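Gala protein type 1, 3 or 4 (Legionella pneumophila subsp. pneumophila, PDB 4XA9) is a leucine-rich-repeat protein that may bind small GTPases and stimulate their GTP hydrolysis. Local coordinates at residues A179-L193 and T199-S211. Sequence-based numbering, arbitrary orientation.
Sequences AIELAKNNQLTLLIL and TDKSTLHFANNTS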
loop_
_atom_site.group_PDB
_atom_site.type_symbol
_atom_site.label_atom_id
_atom_site.label_comp_id
_atom_site.label_asym_id
_atom_site.label_seq_id
_atom_site.Cartn_x
_atom_site.Cartn_y
_atom_site.Cartn_z
ATOM N N ALA A 179 16.138 11.112 -9.973
ATOM C CA ALA A 179 15.880 12.003 -8.847
ATOM C C ALA A 179 16.501 13.376 -9.077
ATOM O O ALA A 179 15.898 14.399 -8.750
ATOM C CB ALA A 179 16.401 11.392 -7.556
ATOM N N ILE A 180 17.700 13.401 -9.649
ATOM C CA ILE A 180 18.369 14.665 -9.930
ATOM C C ILE A 180 17.564 15.509 -10.924
ATOM O O ILE A 180 17.431 16.722 -10.751
ATOM C CB ILE A 180 19.805 14.431 -10.448
ATOM C CG1 ILE A 180 20.694 13.966 -9.295
ATOM C CG2 ILE A 180 20.384 15.711 -11.050
ATOM C CD1 ILE A 180 22.066 13.469 -9.714
ATOM N N GLU A 181 16.991 14.875 -11.944
ATOM C CA GLU A 181 16.194 15.625 -12.912
ATOM C C GLU A 181 14.908 16.153 -12.273
ATOM O O GLU A 181 14.480 17.272 -12.554
ATOM C CB GLU A 181 15.882 14.766 -14.140
ATOM C CG GLU A 181 17.135 14.343 -14.895
ATOM C CD GLU A 181 18.066 15.514 -15.185
ATOM O OE1 GLU A 181 17.595 16.541 -15.727
ATOM O OE2 GLU A 181 19.267 15.413 -14.848
ATOM N N LEU A 182 14.304 15.360 -11.394
ATOM C CA LEU A 182 13.150 15.830 -10.636
ATOM C C LEU A 182 13.535 16.991 -9.715
ATOM O O LEU A 182 12.760 17.925 -9.522
ATOM C CB LEU A 182 12.538 14.686 -9.823
ATOM C CG LEU A 182 11.716 13.675 -10.625
ATOM C CD1 LEU A 182 11.347 12.477 -9.764
ATOM C CD2 LEU A 182 10.464 14.329 -11.188
ATOM N N ALA A 183 14.734 16.928 -9.146
ATOM C CA ALA A 183 15.213 17.995 -8.276
ATOM C C ALA A 183 15.363 19.307 -9.041
ATOM O O ALA A 183 15.087 20.380 -8.502
ATOM C CB ALA A 183 16.538 17.604 -7.634
ATOM N N LYS A 184 15.797 19.209 -10.295
ATOM C CA LYS A 184 16.006 20.385 -11.133
ATOM C C LYS A 184 14.689 21.060 -11.519
ATOM O O LYS A 184 14.668 22.251 -11.847
ATOM C CB LYS A 184 16.794 20.011 -12.393
ATOM C CG LYS A 184 18.241 19.619 -12.124
ATOM C CD LYS A 184 18.980 19.262 -13.407
ATOM C CE LYS A 184 20.425 18.883 -13.113
ATOM N NZ LYS A 184 21.168 18.485 -14.343
ATOM N N ASN A 185 13.598 20.291 -11.483
ATOM C CA ASN A 185 12.257 20.802 -11.763
ATOM C C ASN A 185 11.919 21.990 -10.868
ATOM O O ASN A 185 12.194 21.962 -9.669
ATOM C CB ASN A 185 11.219 19.689 -11.569
ATOM C CG ASN A 185 9.797 20.173 -11.749
ATOM O OD1 ASN A 185 9.258 20.868 -10.891
ATOM N ND2 ASN A 185 9.165 19.767 -12.845
ATOM N N ASN A 186 11.316 23.024 -11.447
ATOM C CA ASN A 186 10.995 24.236 -10.696
ATOM C C ASN A 186 9.511 24.458 -10.442
ATOM O O ASN A 186 9.116 25.546 -10.035
ATOM C CB ASN A 186 11.556 25.465 -11.414
ATOM C CG ASN A 186 13.067 25.469 -11.465
ATOM O OD1 ASN A 186 13.726 25.751 -10.465
ATOM N ND2 ASN A 186 13.624 25.169 -12.634
ATOM N N GLN A 187 8.684 23.443 -10.673
ATOM C CA GLN A 187 7.245 23.599 -10.459
ATOM C C GLN A 187 6.719 22.751 -9.302
ATOM O O GLN A 187 5.799 23.166 -8.594
ATOM C CB GLN A 187 6.467 23.264 -11.736
ATOM C CG GLN A 187 6.653 24.269 -12.854
ATOM C CD GLN A 187 7.954 24.077 -13.594
ATOM O OE1 GLN A 187 8.377 22.946 -13.845
ATOM N NE2 GLN A 187 8.603 25.180 -13.946
ATOM N N LEU A 188 7.297 21.568 -9.117
ATOM C CA LEU A 188 6.873 20.662 -8.046
ATOM C C LEU A 188 6.973 21.305 -6.666
ATOM O O LEU A 188 8.007 21.867 -6.303
ATOM C CB LEU A 188 7.712 19.383 -8.067
ATOM C CG LEU A 188 7.564 18.442 -9.261
ATOM C CD1 LEU A 188 8.585 17.319 -9.142
ATOM C CD2 LEU A 188 6.150 17.875 -9.325
ATOM N N THR A 189 5.891 21.214 -5.904
ATOM C CA THR A 189 5.873 21.710 -4.532
ATOM C C THR A 189 5.859 20.552 -3.542
ATOM O O THR A 189 6.176 20.719 -2.371
ATOM C CB THR A 189 4.652 22.606 -4.268
ATOM O OG1 THR A 189 3.450 21.849 -4.463
ATOM C CG2 THR A 189 4.654 23.801 -5.206
ATOM N N LEU A 190 5.487 19.376 -4.027
ATOM C CA LEU A 190 5.464 18.167 -3.221
ATOM C C LEU A 190 6.015 17.023 -4.059
ATOM O O LEU A 190 5.549 16.770 -5.165
ATOM C CB LEU A 190 4.041 17.867 -2.726
ATOM C CG LEU A 190 3.822 16.761 -1.687
ATOM C CD1 LEU A 190 2.577 17.024 -0.854
ATOM C CD2 LEU A 190 3.690 15.430 -2.369
ATOM N N LEU A 191 7.024 16.342 -3.535
ATOM C CA LEU A 191 7.621 15.218 -4.240
ATOM C C LEU A 191 7.897 14.086 -3.262
ATOM O O LEU A 191 8.524 14.279 -2.221
ATOM C CB LEU A 191 8.906 15.654 -4.956
ATOM C CG LEU A 191 9.735 14.626 -5.736
ATOM C CD1 LEU A 191 8.926 13.983 -6.857
ATOM C CD2 LEU A 191 10.989 15.296 -6.290
ATOM N N ILE A 192 7.399 12.903 -3.590
ATOM C CA ILE A 192 7.604 11.739 -2.745
ATOM C C ILE A 192 8.269 10.647 -3.563
ATOM O O ILE A 192 7.722 10.204 -4.577
ATOM C CB ILE A 192 6.277 11.236 -2.151
ATOM C CG1 ILE A 192 5.670 12.321 -1.249
ATOM C CG2 ILE A 192 6.489 9.924 -1.389
ATOM C CD1 ILE A 192 4.371 11.909 -0.543
ATOM N N LEU A 193 9.456 10.234 -3.122
ATOM C CA LEU A 193 10.260 9.244 -3.827
ATOM C C LEU A 193 10.821 8.204 -2.870
ATOM O O LEU A 193 12.022 7.920 -2.881
ATOM C CB LEU A 193 11.413 9.915 -4.583
ATOM C CG LEU A 193 11.039 10.775 -5.796
ATOM C CD1 LEU A 193 12.237 11.580 -6.282
ATOM C CD2 LEU A 193 10.491 9.901 -6.921
ATOM N N THR A 199 20.556 8.040 -3.636
ATOM C CA THR A 199 21.672 8.146 -2.693
ATOM C C THR A 199 21.981 9.594 -2.342
ATOM O O THR A 199 21.236 10.503 -2.708
ATOM C CB THR A 199 22.963 7.499 -3.245
ATOM O OG1 THR A 199 23.502 8.316 -4.295
ATOM C CG2 THR A 199 22.677 6.102 -3.777
ATOM N N ASP A 200 23.091 9.795 -1.635
ATOM C CA ASP A 200 23.566 11.133 -1.289
ATOM C C ASP A 200 23.852 11.988 -2.519
ATOM O O ASP A 200 23.852 13.211 -2.437
ATOM C CB ASP A 200 24.836 11.054 -0.429
ATOM C CG ASP A 200 24.561 10.565 0.976
ATOM O OD1 ASP A 200 23.386 10.596 1.406
ATOM O OD2 ASP A 200 25.521 10.158 1.656
ATOM N N LYS A 201 24.111 11.342 -3.652
ATOM C CA LYS A 201 24.385 12.047 -4.901
ATOM C C LYS A 201 23.259 12.997 -5.331
ATOM O O LYS A 201 23.512 14.008 -5.985
ATOM C CB LYS A 201 24.647 11.045 -6.028
ATOM C CG LYS A 201 26.058 11.077 -6.581
ATOM C CD LYS A 201 26.074 10.736 -8.066
ATOM C CE LYS A 201 25.279 11.757 -8.871
ATOM N NZ LYS A 201 25.287 11.473 -10.335
ATOM N N SER A 202 22.018 12.672 -4.982
ATOM C CA SER A 202 20.899 13.520 -5.389
ATOM C C SER A 202 20.701 14.725 -4.485
ATOM O O SER A 202 20.035 15.688 -4.870
ATOM C CB SER A 202 19.596 12.722 -5.424
ATOM O OG SER A 202 19.654 11.674 -6.371
ATOM N N THR A 203 21.261 14.676 -3.280
ATOM C CA THR A 203 20.791 15.577 -2.235
ATOM C C THR A 203 21.203 17.026 -2.452
ATOM O O THR A 203 20.457 17.936 -2.074
ATOM C CB THR A 203 21.252 15.115 -0.848
ATOM O OG1 THR A 203 22.680 15.119 -0.786
ATOM C CG2 THR A 203 20.723 13.703 -0.563
ATOM N N LEU A 204 22.364 17.252 -3.067
ATOM C CA LEU A 204 22.783 18.616 -3.373
ATOM C C LEU A 204 21.749 19.280 -4.284
ATOM O O LEU A 204 21.360 20.427 -4.072
ATOM C CB LEU A 204 24.173 18.646 -4.023
ATOM C CG LEU A 204 24.605 20.015 -4.548
ATOM C CD1 LEU A 204 24.643 21.021 -3.414
ATOM C CD2 LEU A 204 25.957 19.940 -5.255
ATOM N N HIS A 205 21.272 18.540 -5.275
ATOM C CA HIS A 205 20.284 19.080 -6.200
ATOM C C HIS A 205 18.956 19.390 -5.519
ATOM O O HIS A 205 18.266 20.334 -5.913
ATOM C CB HIS A 205 20.079 18.119 -7.367
ATOM C CG HIS A 205 21.319 17.905 -8.175
ATOM N ND1 HIS A 205 21.695 18.750 -9.195
ATOM C CD2 HIS A 205 22.288 16.962 -8.090
ATOM C CE1 HIS A 205 22.833 18.330 -9.716
ATOM N NE2 HIS A 205 23.216 17.247 -9.062
ATOM N N PHE A 206 18.597 18.613 -4.498
ATOM C CA PHE A 206 17.389 18.913 -3.733
ATOM C C PHE A 206 17.642 20.068 -2.762
ATOM O O PHE A 206 16.736 20.834 -2.456
ATOM C CB PHE A 206 16.885 17.681 -2.962
ATOM C CG PHE A 206 16.192 16.652 -3.825
ATOM C CD1 PHE A 206 15.012 16.958 -4.498
ATOM C CD2 PHE A 206 16.707 15.372 -3.944
ATOM C CE1 PHE A 206 14.376 16.010 -5.283
ATOM C CE2 PHE A 206 16.078 14.419 -4.727
ATOM C CZ PHE A 206 14.906 14.741 -5.398
ATOM N N ALA A 207 18.867 20.190 -2.261
ATOM C CA ALA A 207 19.192 21.332 -1.413
ATOM C C ALA A 207 19.099 22.628 -2.219
ATOM O O ALA A 207 18.725 23.675 -1.689
ATOM C CB ALA A 207 20.585 21.184 -0.799
ATOM N N ASN A 208 19.428 22.560 -3.505
ATOM C CA ASN A 208 19.404 23.769 -4.328
ATOM C C ASN A 208 18.079 23.969 -5.075
ATOM O O ASN A 208 17.898 24.966 -5.779
ATOM C CB ASN A 208 20.577 23.760 -5.313
ATOM C CG ASN A 208 21.916 24.008 -4.626
ATOM O OD1 ASN A 208 21.974 24.604 -3.549
ATOM N ND2 ASN A 208 22.997 23.570 -5.261
ATOM N N ASN A 209 17.162 23.022 -4.919
ATOM C CA ASN A 209 15.796 23.184 -5.408
ATOM C C ASN A 209 15.113 24.365 -4.714
ATOM O O ASN A 209 15.303 24.580 -3.514
ATOM C CB ASN A 209 15.001 21.891 -5.178
ATOM C CG ASN A 209 13.529 22.033 -5.525
ATOM O OD1 ASN A 209 12.755 22.589 -4.750
ATOM N ND2 ASN A 209 13.137 21.507 -6.678
ATOM N N THR A 210 14.317 25.130 -5.456
ATOM C CA THR A 210 13.668 26.305 -4.879
ATOM C C THR A 210 12.141 26.216 -4.860
ATOM O O THR A 210 11.473 27.133 -4.388
ATOM C CB THR A 210 14.052 27.583 -5.643
ATOM O OG1 THR A 210 13.695 27.439 -7.025
ATOM C CG2 THR A 210 15.552 27.854 -5.525
ATOM N N SER A 211 11.588 25.111 -5.350
ATOM C CA SER A 211 10.138 24.986 -5.490
ATOM C C SER A 211 9.513 24.101 -4.412
ATOM O O SER A 211 8.443 24.407 -3.888
ATOM C CB SER A 211 9.784 24.438 -6.878
ATOM O OG SER A 211 10.258 23.109 -7.052
HETATM O O HOH W 1 13.965 24.011 -8.310
#
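The imidazole of His-205 carries Ile-180 on one face: CG2 stands 3.6 Å from the ring centroid, almost on the ring normal, while CG1 of the same residue leans on CD2. Beta-branching suits Ile-180 to this place, because CG2, anti to the backbone N (CG1 at chi1 -73°), meets the ring as CD1 runs on to CE of Lys-201. In the ring plane the edge of His-205 faces its own segment, at Lys-201 O. Phe-206 receives Ala-183 on one face, CB lying 3.7 Å from the ring centroid and offset toward the rim; at its edge Leu-191 CD2 comes within 3.6 Å of CE1, the two side chains crossing at about a right angle. The same Ala-183 methyl touches His-205 CB at 3.6 Å, and so small a side chain suits helices 179-184 and 203-207, whose axes approach to 8.4 Å, 9° from parallel. Beyond Ala-183, polar groups take over. Asn-209, with CG anti to its N (chi1 174°), sends ND2 to Ala-183 O in a nearly straight bond of 2.9 Å that lies in its amide plane, while OD1 accepts from Ser-211 N in an Asx turn and from Leu-212 N. Asn-185 repeats this one coil earlier: OD1 takes Gln-187 N in an Asx turn and Leu-188 N in the wider Asx motif, and ND2 reaches Ala-159 O. In the modelled conformer Ser-211 OG donates to Leu-188 O over 2.7 Å. A water accepts from Thr-210 N, within reach of Asn-185 O and Asn-186 OD1. These are successive turns of a leucine-rich-repeat solenoid: Phe-206 and Leu-191 fill between helix and strand, Ile-180 and His-205 pack between helices, and buried asparagines link successive coils through backbone carbonyls.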